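Local coordinates for protein 1-Cys peroxiredoxin (Vibrio vulnificus MO6-24/O, PDB 5K2I) that probably reduces peroxides through a single peroxidatic cysteine, as a 1-Cys peroxiredoxin of the thioredoxin clan that is also implicated in scavenging nitric oxide, at residues T7-L13 with H24-F30; K33-A39 with Y125-N131; E50-Y56 with V147-I153. One frame throughout, in Å; residues are numbered along the deposited sequence.

Contact 1 (T7-L13 with H24-F30); sequences TLPNATL and HPVLELF
Three backbone hydrogen bonds join Ala-11 and Leu-13 to His-24 and Val-26. Leu-13 N gives to His-24 O (3.0 Å) and His-24 N returns a bond to Leu-13 O, which makes this the hydrogen-bonded pair at the open end of the antiparallel hairpin formed by strands 12-17 and 20-25. Val-26 N, already in the first turn of helix 26-29, points at Ala-11 O in a nearly straight bond (2.9 Å, 166° at the hydrogen). A water extends this polar seam: it donates to Ala-11 O and to Asn-10 OD1 and accepts from Leu-27 N (3.0 Å). Val-26 holds CG1 anti to its carbonyl carbon (chi1 -60°) and CG2 between N and that carbon, which sends CG2 against the backbone oxygen Pro-9 O (3.4 Å) and CG1 to Leu-13 CD1 (3.7 Å). The latter contact is apolar, as are Leu-27 CD2 on Leu-8 CB (4.0 Å) and Leu-8 CD1, which comes in the ring plane to the edge of Phe-30, 3.6 Å from CD2. Ala-11 O thus accepts from both Val-26 N and the water, and Leu-27 N, at the start of the helix, is satisfied by solvent bound between the segments.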
loop_
_atom_site.group_PDB
_atom_site.type_symbol
_atom_site.label_atom_id
_atom_site.label_comp_id
_atom_site.label_asym_id
_atom_site.label_seq_id
_atom_site.Cartn_x
_atom_site.Cartn_y
_atom_site.Cartn_z
ATOM N N THR A 7 -11.561 7.401 -26.101
ATOM C CA THR A 7 -11.796 5.996 -26.340
ATOM C C THR A 7 -10.589 5.194 -25.832
ATOM O O THR A 7 -9.451 5.653 -25.948
ATOM C CB THR A 7 -12.046 5.764 -27.841
ATOM O OG1 THR A 7 -13.161 6.567 -28.258
ATOM C CG2 THR A 7 -12.323 4.313 -28.145
ATOM N N LEU A 8 -10.826 4.010 -25.271
ATOM C CA LEU A 8 -9.737 3.124 -24.894
ATOM C C LEU A 8 -8.802 2.885 -26.072
ATOM O O LEU A 8 -9.246 2.906 -27.231
ATOM C CB LEU A 8 -10.269 1.771 -24.425
ATOM C CG LEU A 8 -10.946 1.674 -23.072
ATOM C CD1 LEU A 8 -11.557 0.272 -22.923
ATOM C CD2 LEU A 8 -9.955 1.957 -21.963
ATOM N N PRO A 9 -7.523 2.603 -25.789
ATOM C CA PRO A 9 -6.639 2.146 -26.864
ATOM C C PRO A 9 -7.280 0.989 -27.622
ATOM O O PRO A 9 -7.899 0.120 -27.010
ATOM C CB PRO A 9 -5.384 1.673 -26.123
ATOM C CG PRO A 9 -5.419 2.366 -24.806
ATOM C CD PRO A 9 -6.856 2.614 -24.478
ATOM N N ASN A 10 -7.152 0.996 -28.941
ATOM C CA ASN A 10 -7.698 -0.074 -29.756
ATOM C C ASN A 10 -6.766 -1.263 -29.685
ATOM O O ASN A 10 -5.976 -1.506 -30.597
ATOM C CB ASN A 10 -7.888 0.409 -31.189
ATOM C CG ASN A 10 -8.447 -0.650 -32.091
ATOM O OD1 ASN A 10 -9.104 -1.593 -31.648
ATOM N ND2 ASN A 10 -8.207 -0.492 -33.392
ATOM N N ALA A 11 -6.831 -1.962 -28.554
ATOM C CA ALA A 11 -5.903 -3.035 -28.224
ATOM C C ALA A 11 -6.681 -4.274 -27.826
ATOM O O ALA A 11 -7.913 -4.261 -27.820
ATOM C CB ALA A 11 -4.972 -2.591 -27.093
ATOM N N THR A 12 -5.966 -5.346 -27.503
ATOM C CA THR A 12 -6.623 -6.579 -27.081
ATOM C C THR A 12 -6.248 -6.970 -25.661
ATOM O O THR A 12 -5.222 -6.547 -25.127
ATOM C CB THR A 12 -6.296 -7.766 -28.011
ATOM O OG1 THR A 12 -4.905 -8.112 -27.907
ATOM C CG2 THR A 12 -6.624 -7.400 -29.452
ATOM N N LEU A 13 -7.129 -7.761 -25.051
ATOM C CA LEU A 13 -6.854 -8.426 -23.777
ATOM C C LEU A 13 -7.246 -9.882 -23.954
ATOM O O LEU A 13 -8.191 -10.167 -24.685
ATOM C CB LEU A 13 -7.627 -7.778 -22.636
ATOM C CG LEU A 13 -7.218 -6.362 -22.240
ATOM C CD1 LEU A 13 -8.235 -5.767 -21.289
ATOM C CD2 LEU A 13 -5.824 -6.358 -21.614
ATOM N N HIS A 24 -9.548 -10.619 -27.177
ATOM C CA HIS A 24 -10.651 -9.676 -27.357
ATOM C C HIS A 24 -10.164 -8.279 -27.701
ATOM O O HIS A 24 -9.458 -7.678 -26.901
ATOM C CB HIS A 24 -11.490 -9.555 -26.079
ATOM C CG HIS A 24 -12.012 -10.855 -25.543
ATOM N ND1 HIS A 24 -13.095 -11.504 -26.090
ATOM C CD2 HIS A 24 -11.624 -11.593 -24.476
ATOM C CE1 HIS A 24 -13.344 -12.599 -25.393
ATOM N NE2 HIS A 24 -12.466 -12.678 -24.410
ATOM N N PRO A 25 -10.543 -7.743 -28.872
ATOM C CA PRO A 25 -10.398 -6.291 -29.018
ATOM C C PRO A 25 -11.267 -5.624 -27.964
ATOM O O PRO A 25 -12.471 -5.881 -27.917
ATOM C CB PRO A 25 -10.917 -6.017 -30.436
ATOM C CG PRO A 25 -10.802 -7.365 -31.139
ATOM C CD PRO A 25 -11.128 -8.362 -30.072
ATOM N N VAL A 26 -10.680 -4.804 -27.102
ATOM C CA VAL A 26 -11.459 -4.230 -26.016
ATOM C C VAL A 26 -12.593 -3.361 -26.549
ATOM O O VAL A 26 -13.638 -3.248 -25.910
ATOM C CB VAL A 26 -10.583 -3.405 -25.028
ATOM C CG1 VAL A 26 -9.513 -4.287 -24.387
ATOM C CG2 VAL A 26 -9.941 -2.205 -25.707
ATOM N N LEU A 27 -12.410 -2.747 -27.716
ATOM C CA LEU A 27 -13.456 -1.884 -28.260
ATOM C C LEU A 27 -14.629 -2.685 -28.815
ATOM O O LEU A 27 -15.723 -2.143 -28.992
ATOM C CB LEU A 27 -12.891 -0.939 -29.324
ATOM C CG LEU A 27 -11.858 0.045 -28.760
ATOM C CD1 LEU A 27 -11.353 0.965 -29.870
ATOM C CD2 LEU A 27 -12.457 0.870 -27.633
ATOM N N GLU A 28 -14.406 -3.966 -29.092
ATOM C CA GLU A 28 -15.496 -4.858 -29.463
ATOM C C GLU A 28 -16.136 -5.457 -28.207
ATOM O O GLU A 28 -17.356 -5.476 -28.064
ATOM C CB GLU A 28 -14.984 -5.960 -30.404
ATOM C CG GLU A 28 -14.587 -5.452 -31.791
ATOM C CD GLU A 28 -14.268 -6.582 -32.764
ATOM O OE1 GLU A 28 -14.104 -7.739 -32.320
ATOM O OE2 GLU A 28 -14.168 -6.302 -33.979
ATOM N N LEU A 29 -15.300 -5.935 -27.296
ATOM C CA LEU A 29 -15.764 -6.532 -26.048
ATOM C C LEU A 29 -16.649 -5.586 -25.231
ATOM O O LEU A 29 -17.652 -6.011 -24.646
ATOM C CB LEU A 29 -14.557 -6.966 -25.218
ATOM C CG LEU A 29 -14.794 -7.730 -23.907
ATOM C CD1 LEU A 29 -15.424 -9.082 -24.169
ATOM C CD2 LEU A 29 -13.488 -7.902 -23.164
ATOM N N PHE A 30 -16.279 -4.309 -25.206
ATOM C CA PHE A 30 -16.960 -3.323 -24.370
ATOM C C PHE A 30 -17.962 -2.451 -25.147
ATOM O O PHE A 30 -18.613 -1.573 -24.570
ATOM C CB PHE A 30 -15.925 -2.422 -23.672
ATOM C CG PHE A 30 -14.962 -3.157 -22.751
ATOM C CD1 PHE A 30 -15.248 -4.419 -22.247
ATOM C CD2 PHE A 30 -13.771 -2.550 -22.374
ATOM C CE1 PHE A 30 -14.359 -5.068 -21.395
ATOM C CE2 PHE A 30 -12.866 -3.198 -21.520
ATOM C CZ PHE A 30 -13.163 -4.463 -21.034
HETATM O O HOH W 1 -9.904 -2.825 -29.306
#

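Contact 2 (K33-A39 with Y125-N131); sequences KKVVLFA and YAMIIDN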
loop_
_atom_site.group_PDB
_atom_site.type_symbol
_atom_site.label_atom_id
_atom_site.label_comp_id
_atom_site.label_asym_id
_atom_site.label_seq_id
_atom_site.Cartn_x
_atom_site.Cartn_y
_atom_site.Cartn_z
ATOM N N LYS A 33 -21.848 -1.248 -24.050
ATOM C CA LYS A 33 -21.971 -1.622 -22.645
ATOM C C LYS A 33 -21.423 -0.550 -21.727
ATOM O O LYS A 33 -20.534 0.224 -22.111
ATOM C CB LYS A 33 -21.225 -2.932 -22.354
ATOM C CG LYS A 33 -21.761 -4.168 -23.060
ATOM C CD LYS A 33 -20.826 -5.342 -22.838
ATOM C CE LYS A 33 -21.086 -6.464 -23.821
ATOM N NZ LYS A 33 -22.179 -7.341 -23.364
ATOM N N LYS A 34 -21.970 -0.504 -20.516
ATOM C CA LYS A 34 -21.347 0.187 -19.402
ATOM C C LYS A 34 -20.511 -0.844 -18.652
ATOM O O LYS A 34 -21.022 -1.857 -18.149
ATOM C CB LYS A 34 -22.373 0.826 -18.479
ATOM C CG LYS A 34 -21.705 1.662 -17.391
ATOM C CD LYS A 34 -22.711 2.208 -16.379
ATOM C CE LYS A 34 -23.660 3.229 -16.988
ATOM N NZ LYS A 34 -22.954 4.456 -17.446
ATOM N N VAL A 35 -19.211 -0.603 -18.613
ATOM C CA VAL A 35 -18.248 -1.559 -18.094
ATOM C C VAL A 35 -17.477 -0.974 -16.933
ATOM O O VAL A 35 -17.065 0.177 -16.986
ATOM C CB VAL A 35 -17.252 -1.986 -19.197
ATOM C CG1 VAL A 35 -16.170 -2.909 -18.653
ATOM C CG2 VAL A 35 -17.989 -2.642 -20.342
ATOM N N VAL A 36 -17.317 -1.752 -15.876
ATOM C CA VAL A 36 -16.396 -1.391 -14.813
ATOM C C VAL A 36 -15.148 -2.246 -14.982
ATOM O O VAL A 36 -15.240 -3.466 -15.044
ATOM C CB VAL A 36 -17.014 -1.591 -13.424
ATOM C CG1 VAL A 36 -15.935 -1.497 -12.342
ATOM C CG2 VAL A 36 -18.111 -0.566 -13.203
ATOM N N LEU A 37 -13.994 -1.597 -15.130
ATOM C CA LEU A 37 -12.713 -2.281 -15.282
ATOM C C LEU A 37 -11.796 -1.858 -14.163
ATOM O O LEU A 37 -11.646 -0.661 -13.913
ATOM C CB LEU A 37 -12.086 -1.936 -16.631
ATOM C CG LEU A 37 -10.702 -2.491 -16.970
ATOM C CD1 LEU A 37 -10.789 -3.986 -17.161
ATOM C CD2 LEU A 37 -10.146 -1.819 -18.220
ATOM N N PHE A 38 -11.178 -2.814 -13.481
ATOM C CA PHE A 38 -10.212 -2.449 -12.448
ATOM C C PHE A 38 -8.940 -3.261 -12.622
ATOM O O PHE A 38 -8.968 -4.407 -13.086
ATOM C CB PHE A 38 -10.795 -2.624 -11.022
ATOM C CG PHE A 38 -11.126 -4.043 -10.663
ATOM C CD1 PHE A 38 -12.346 -4.585 -11.022
ATOM C CD2 PHE A 38 -10.211 -4.833 -9.989
ATOM C CE1 PHE A 38 -12.659 -5.895 -10.706
ATOM C CE2 PHE A 38 -10.511 -6.141 -9.672
ATOM C CZ PHE A 38 -11.733 -6.674 -10.031
ATOM N N ALA A 39 -7.822 -2.632 -12.271
ATOM C CA ALA A 39 -6.508 -3.230 -12.444
ATOM C C ALA A 39 -5.770 -3.388 -11.129
ATOM O O ALA A 39 -5.973 -2.609 -10.187
ATOM C CB ALA A 39 -5.671 -2.383 -13.398
ATOM N N TYR A 125 -5.938 0.944 -10.636
ATOM C CA TYR A 125 -6.901 1.937 -11.063
ATOM C C TYR A 125 -8.252 1.275 -11.285
ATOM O O TYR A 125 -8.350 0.042 -11.383
ATOM C CB TYR A 125 -6.433 2.659 -12.351
ATOM C CG TYR A 125 -6.345 1.755 -13.579
ATOM C CD1 TYR A 125 -7.487 1.403 -14.292
ATOM C CD2 TYR A 125 -5.127 1.233 -14.003
ATOM C CE1 TYR A 125 -7.418 0.562 -15.391
ATOM C CE2 TYR A 125 -5.047 0.400 -15.114
ATOM C CZ TYR A 125 -6.200 0.063 -15.791
ATOM O OH TYR A 125 -6.119 -0.782 -16.877
ATOM N N ALA A 126 -9.284 2.091 -11.413
ATOM C CA ALA A 126 -10.592 1.589 -11.802
ATOM C C ALA A 126 -11.245 2.589 -12.727
ATOM O O ALA A 126 -11.055 3.807 -12.585
ATOM C CB ALA A 126 -11.466 1.322 -10.583
ATOM N N MET A 127 -11.994 2.056 -13.681
ATOM C CA MET A 127 -12.667 2.834 -14.708
ATOM C C MET A 127 -14.136 2.480 -14.826
ATOM O O MET A 127 -14.524 1.313 -14.630
ATOM C CB MET A 127 -12.063 2.568 -16.083
ATOM C CG MET A 127 -10.688 3.023 -16.341
ATOM S SD MET A 127 -10.309 2.403 -17.999
ATOM C CE MET A 127 -8.709 3.166 -18.206
ATOM N N ILE A 128 -14.933 3.474 -15.200
ATOM C CA ILE A 128 -16.226 3.223 -15.826
ATOM C C ILE A 128 -16.073 3.561 -17.305
ATOM O O ILE A 128 -15.621 4.654 -17.652
ATOM C CB ILE A 128 -17.349 4.065 -15.204
ATOM C CG1 ILE A 128 -17.486 3.754 -13.709
ATOM C CG2 ILE A 128 -18.684 3.833 -15.939
ATOM C CD1 ILE A 128 -18.359 4.745 -12.944
ATOM N N ILE A 129 -16.437 2.617 -18.158
ATOM C CA ILE A 129 -16.266 2.740 -19.601
ATOM C C ILE A 129 -17.626 2.607 -20.269
ATOM O O ILE A 129 -18.309 1.606 -20.081
ATOM C CB ILE A 129 -15.315 1.663 -20.147
ATOM C CG1 ILE A 129 -14.049 1.614 -19.287
ATOM C CG2 ILE A 129 -14.981 1.933 -21.607
ATOM C CD1 ILE A 129 -13.290 0.327 -19.397
ATOM N N ASP A 130 -18.018 3.611 -21.039
ATOM C CA ASP A 130 -19.310 3.603 -21.715
ATOM C C ASP A 130 -19.100 3.493 -23.209
ATOM O O ASP A 130 -18.569 4.410 -23.829
ATOM C CB ASP A 130 -20.105 4.861 -21.377
ATOM C CG ASP A 130 -20.604 4.867 -19.940
ATOM O OD1 ASP A 130 -21.503 4.055 -19.626
ATOM O OD2 ASP A 130 -20.116 5.676 -19.120
ATOM N N ASN A 131 -19.512 2.364 -23.772
ATOM C CA ASN A 131 -19.290 2.093 -25.194
ATOM C C ASN A 131 -17.831 2.365 -25.587
ATOM O O ASN A 131 -17.553 3.012 -26.599
ATOM C CB ASN A 131 -20.235 2.939 -26.061
ATOM C CG ASN A 131 -20.196 2.552 -27.536
ATOM O OD1 ASN A 131 -20.197 1.371 -27.898
ATOM N ND2 ASN A 131 -20.157 3.558 -28.396
#
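Lys-34 leaves the backbone with CG opposite N (chi1 -174°), then bends at chi3 and chi4, which curls NZ back to Asp-130 OD1 at 2.6 Å. The ammonium meets the carboxylate oxygen on its syn side, 16° out of plane, in a salt bridge between side chains that run alongside each other; Asp-130 OD2 has a second partner in Thr-135. At the other end Tyr-125 has CG between N and the carbonyl carbon (chi1 65°), folding its ring across toward Ala-39, whose CB stands over one face, 3.6 Å from the centroid, in a CH-pi contact shifted toward CE2 and CZ. Between these ends strands 34-39 and 125-130 run antiparallel, the axes of these segments coming within 4.6 Å of each other, in the central mixed sheet of the thioredoxin-like fold, where strand 70-75 pairs with the other edge of strand 34-40. Val-35 with Ile-129 and Leu-37 with Met-127 are hydrogen-bonded pairs, each with reciprocal N-H to O bonds; Met-127 N to Leu-37 O is 2.7 Å. Val-35, Leu-37, Met-127 and Ile-129 share the Tyr-125 face, on which Ile-129 CD1 reaches diagonally past its own pair to Leu-37 CB (3.8 Å). The other face carries Lys-34, Val-36, Phe-38, Ala-126, Ile-128 and Asp-130. There Ile-128 CG2 lies beside the aliphatic CG of Lys-34 (4.0 Å), and Phe-38 CB touches Ala-126 CB while the phenyl ring leads off to stack with Tyr-56.

Contact 3 (E50-Y56 with V147-I153); sequences EAHLPGY and VSNAETI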
loop_
_atom_site.group_PDB
_atom_site.type_symbol
_atom_site.label_atom_id
_atom_site.label_comp_id
_atom_site.label_asym_id
_atom_site.label_seq_id
_atom_site.Cartn_x
_atom_site.Cartn_y
_atom_site.Cartn_z
ATOM N N GLU A 50 -11.195 -4.013 -0.567
ATOM C CA GLU A 50 -12.219 -3.126 -1.098
ATOM C C GLU A 50 -11.871 -2.561 -2.475
ATOM O O GLU A 50 -12.753 -2.065 -3.177
ATOM C CB GLU A 50 -12.454 -1.970 -0.120
ATOM C CG GLU A 50 -11.250 -1.040 -0.023
ATOM C CD GLU A 50 -11.270 -0.150 1.206
ATOM O OE1 GLU A 50 -11.516 1.067 1.045
ATOM O OE2 GLU A 50 -11.018 -0.662 2.325
ATOM N N ALA A 51 -10.596 -2.625 -2.853
ATOM C CA ALA A 51 -10.144 -1.967 -4.082
ATOM C C ALA A 51 -9.824 -2.947 -5.208
ATOM O O ALA A 51 -9.460 -2.522 -6.313
ATOM C CB ALA A 51 -8.936 -1.091 -3.791
ATOM N N HIS A 52 -9.944 -4.248 -4.954
ATOM C CA HIS A 52 -9.782 -5.194 -6.053
ATOM C C HIS A 52 -10.796 -6.334 -5.958
ATOM O O HIS A 52 -11.939 -6.106 -5.575
ATOM C CB HIS A 52 -8.326 -5.695 -6.138
ATOM C CG HIS A 52 -7.928 -6.653 -5.059
ATOM N ND1 HIS A 52 -7.417 -7.905 -5.328
ATOM C CD2 HIS A 52 -7.970 -6.545 -3.710
ATOM C CE1 HIS A 52 -7.159 -8.525 -4.191
ATOM N NE2 HIS A 52 -7.494 -7.725 -3.194
ATOM N N LEU A 53 -10.406 -7.537 -6.354
ATOM C CA LEU A 53 -11.373 -8.598 -6.605
ATOM C C LEU A 53 -12.435 -8.786 -5.493
ATOM O O LEU A 53 -13.630 -8.763 -5.794
ATOM C CB LEU A 53 -10.624 -9.907 -6.883
ATOM C CG LEU A 53 -11.253 -10.951 -7.807
ATOM C CD1 LEU A 53 -12.039 -10.338 -8.959
ATOM C CD2 LEU A 53 -10.162 -11.861 -8.332
ATOM N N PRO A 54 -12.026 -8.934 -4.214
ATOM C CA PRO A 54 -13.066 -9.129 -3.191
ATOM C C PRO A 54 -14.087 -8.001 -3.144
ATOM O O PRO A 54 -15.283 -8.264 -3.007
ATOM C CB PRO A 54 -12.265 -9.181 -1.884
ATOM C CG PRO A 54 -10.925 -9.639 -2.289
ATOM C CD PRO A 54 -10.673 -9.019 -3.627
ATOM N N GLY A 55 -13.619 -6.762 -3.278
ATOM C CA GLY A 55 -14.490 -5.601 -3.255
ATOM C C GLY A 55 -15.496 -5.565 -4.388
ATOM O O GLY A 55 -16.661 -5.202 -4.189
ATOM N N TYR A 56 -15.060 -5.944 -5.583
ATOM C CA TYR A 56 -15.962 -5.941 -6.726
ATOM C C TYR A 56 -16.870 -7.159 -6.718
ATOM O O TYR A 56 -17.996 -7.081 -7.194
ATOM C CB TYR A 56 -15.165 -5.824 -8.046
ATOM C CG TYR A 56 -14.604 -4.426 -8.181
ATOM C CD1 TYR A 56 -15.362 -3.397 -8.731
ATOM C CD2 TYR A 56 -13.343 -4.114 -7.689
ATOM C CE1 TYR A 56 -14.869 -2.104 -8.803
ATOM C CE2 TYR A 56 -12.841 -2.809 -7.764
ATOM C CZ TYR A 56 -13.609 -1.826 -8.337
ATOM O OH TYR A 56 -13.144 -0.538 -8.416
ATOM N N VAL A 147 -7.548 6.835 -1.110
ATOM C CA VAL A 147 -8.022 5.478 -0.864
ATOM C C VAL A 147 -9.334 5.162 -1.584
ATOM O O VAL A 147 -10.338 4.821 -0.952
ATOM C CB VAL A 147 -8.224 5.225 0.644
ATOM C CG1 VAL A 147 -8.255 3.738 0.917
ATOM C CG2 VAL A 147 -7.123 5.871 1.451
ATOM N N SER A 148 -9.328 5.268 -2.907
ATOM C CA SER A 148 -10.519 4.970 -3.686
ATOM C C SER A 148 -10.724 3.456 -3.747
ATOM O O SER A 148 -9.804 2.687 -3.459
ATOM C CB SER A 148 -10.405 5.563 -5.088
ATOM O OG SER A 148 -9.085 5.393 -5.577
ATOM N N ASN A 149 -11.928 3.036 -4.126
ATOM C CA ASN A 149 -12.308 1.627 -4.063
ATOM C C ASN A 149 -13.531 1.335 -4.933
ATOM O O ASN A 149 -13.966 2.185 -5.714
ATOM C CB ASN A 149 -12.579 1.258 -2.605
ATOM C CG ASN A 149 -13.542 2.234 -1.932
ATOM O OD1 ASN A 149 -14.455 2.757 -2.571
ATOM N ND2 ASN A 149 -13.332 2.492 -0.640
ATOM N N ALA A 150 -14.108 0.145 -4.796
ATOM C CA ALA A 150 -15.299 -0.185 -5.576
ATOM C C ALA A 150 -16.466 0.734 -5.208
ATOM O O ALA A 150 -17.269 1.086 -6.065
ATOM C CB ALA A 150 -15.684 -1.649 -5.379
ATOM N N GLU A 151 -16.547 1.147 -3.940
ATOM C CA GLU A 151 -17.593 2.087 -3.521
ATOM C C GLU A 151 -17.474 3.428 -4.235
ATOM O O GLU A 151 -18.486 4.073 -4.506
ATOM C CB GLU A 151 -17.561 2.327 -2.006
ATOM C CG GLU A 151 -18.073 1.171 -1.166
ATOM C CD GLU A 151 -19.597 1.044 -1.129
ATOM O OE1 GLU A 151 -20.319 1.937 -1.634
ATOM O OE2 GLU A 151 -20.077 0.033 -0.574
ATOM N N THR A 152 -16.246 3.856 -4.516
ATOM C CA THR A 152 -16.026 5.095 -5.257
ATOM C C THR A 152 -16.668 4.981 -6.631
ATOM O O THR A 152 -17.306 5.918 -7.107
ATOM C CB THR A 152 -14.534 5.416 -5.424
ATOM O OG1 THR A 152 -13.849 5.156 -4.194
ATOM C CG2 THR A 152 -14.338 6.880 -5.820
ATOM N N ILE A 153 -16.496 3.823 -7.258
ATOM C CA ILE A 153 -17.080 3.571 -8.570
ATOM C C ILE A 153 -18.606 3.520 -8.483
ATOM O O ILE A 153 -19.303 4.125 -9.297
ATOM C CB ILE A 153 -16.529 2.257 -9.171
ATOM C CG1 ILE A 153 -15.047 2.415 -9.546
ATOM C CG2 ILE A 153 -17.364 1.804 -10.373
ATOM C CD1 ILE A 153 -14.786 3.388 -10.689
HETATM O O HOH W 2 -15.221 -0.647 -1.868
#
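Glu-50 meets the start of helix 150-156 through two hydrogen bonds, one from its backbone and one from its side chain. Its carbonyl O accepts from Ala-150 N (3.1 Å, 168° at the hydrogen) and also from a water that in turn accepts from Glu-151 N. Its OE1 accepts from Asn-149 ND2 at 2.9 Å; the bond leaves within the amide plane but arrives on the anti side, 27° out of the carboxylate plane. Asn-149, at the N-cap, holds CG between its backbone N and carbonyl carbon (chi1 51°), which brings OD1 to the first turn, where it accepts from Thr-152 N, while Asn-149 N gives to Thr-152 OG1: a capping box whose amide is held at both its oxygen and its nitrogen. The apolar contact is a CH-pi one: Ala-150 CB stands over the middle of the Tyr-56 ring, 3.6 Å from the centroid. Separately, Tyr-56 OH makes van der Waals contact with Ile-153 CG1 (3.7 Å). The contact joins the 3-10 turn and the first turn of helix 53-65 to the start of helix 150-156. Leu-59 and Leu-63 extend the packing onto Ala-150 and Ile-153, while Val-36, Ala-126 and Ile-128 of strands 34-40 and 120-130 form the sheet beneath Tyr-56 and Ile-153.

Contact 2 is the buried core, with ten of its fourteen touching residues buried; contacts 1 and 3 are partly buried, on opposite sides of the chain's centre and about 12 Å apart at their nearest atoms. Each packs on a different face of the strand pair. Contact 1 lies against the Ile-129 face, which Leu-8 and Phe-30 reach (Leu-8 CD1 to Ile-129 CD1, 3.9 Å); contact 3 lies against the face of Phe-38 and Ala-126, where Tyr-56 OH touches Ala-126 CB at 3.3 Å. Regular reciprocal strand bonding dominates contact 2, whereas the outer two each use a bound water and a helix start. Contact 3 adds side-chain capping, and its segments alternate with those of contact 2 along the chain.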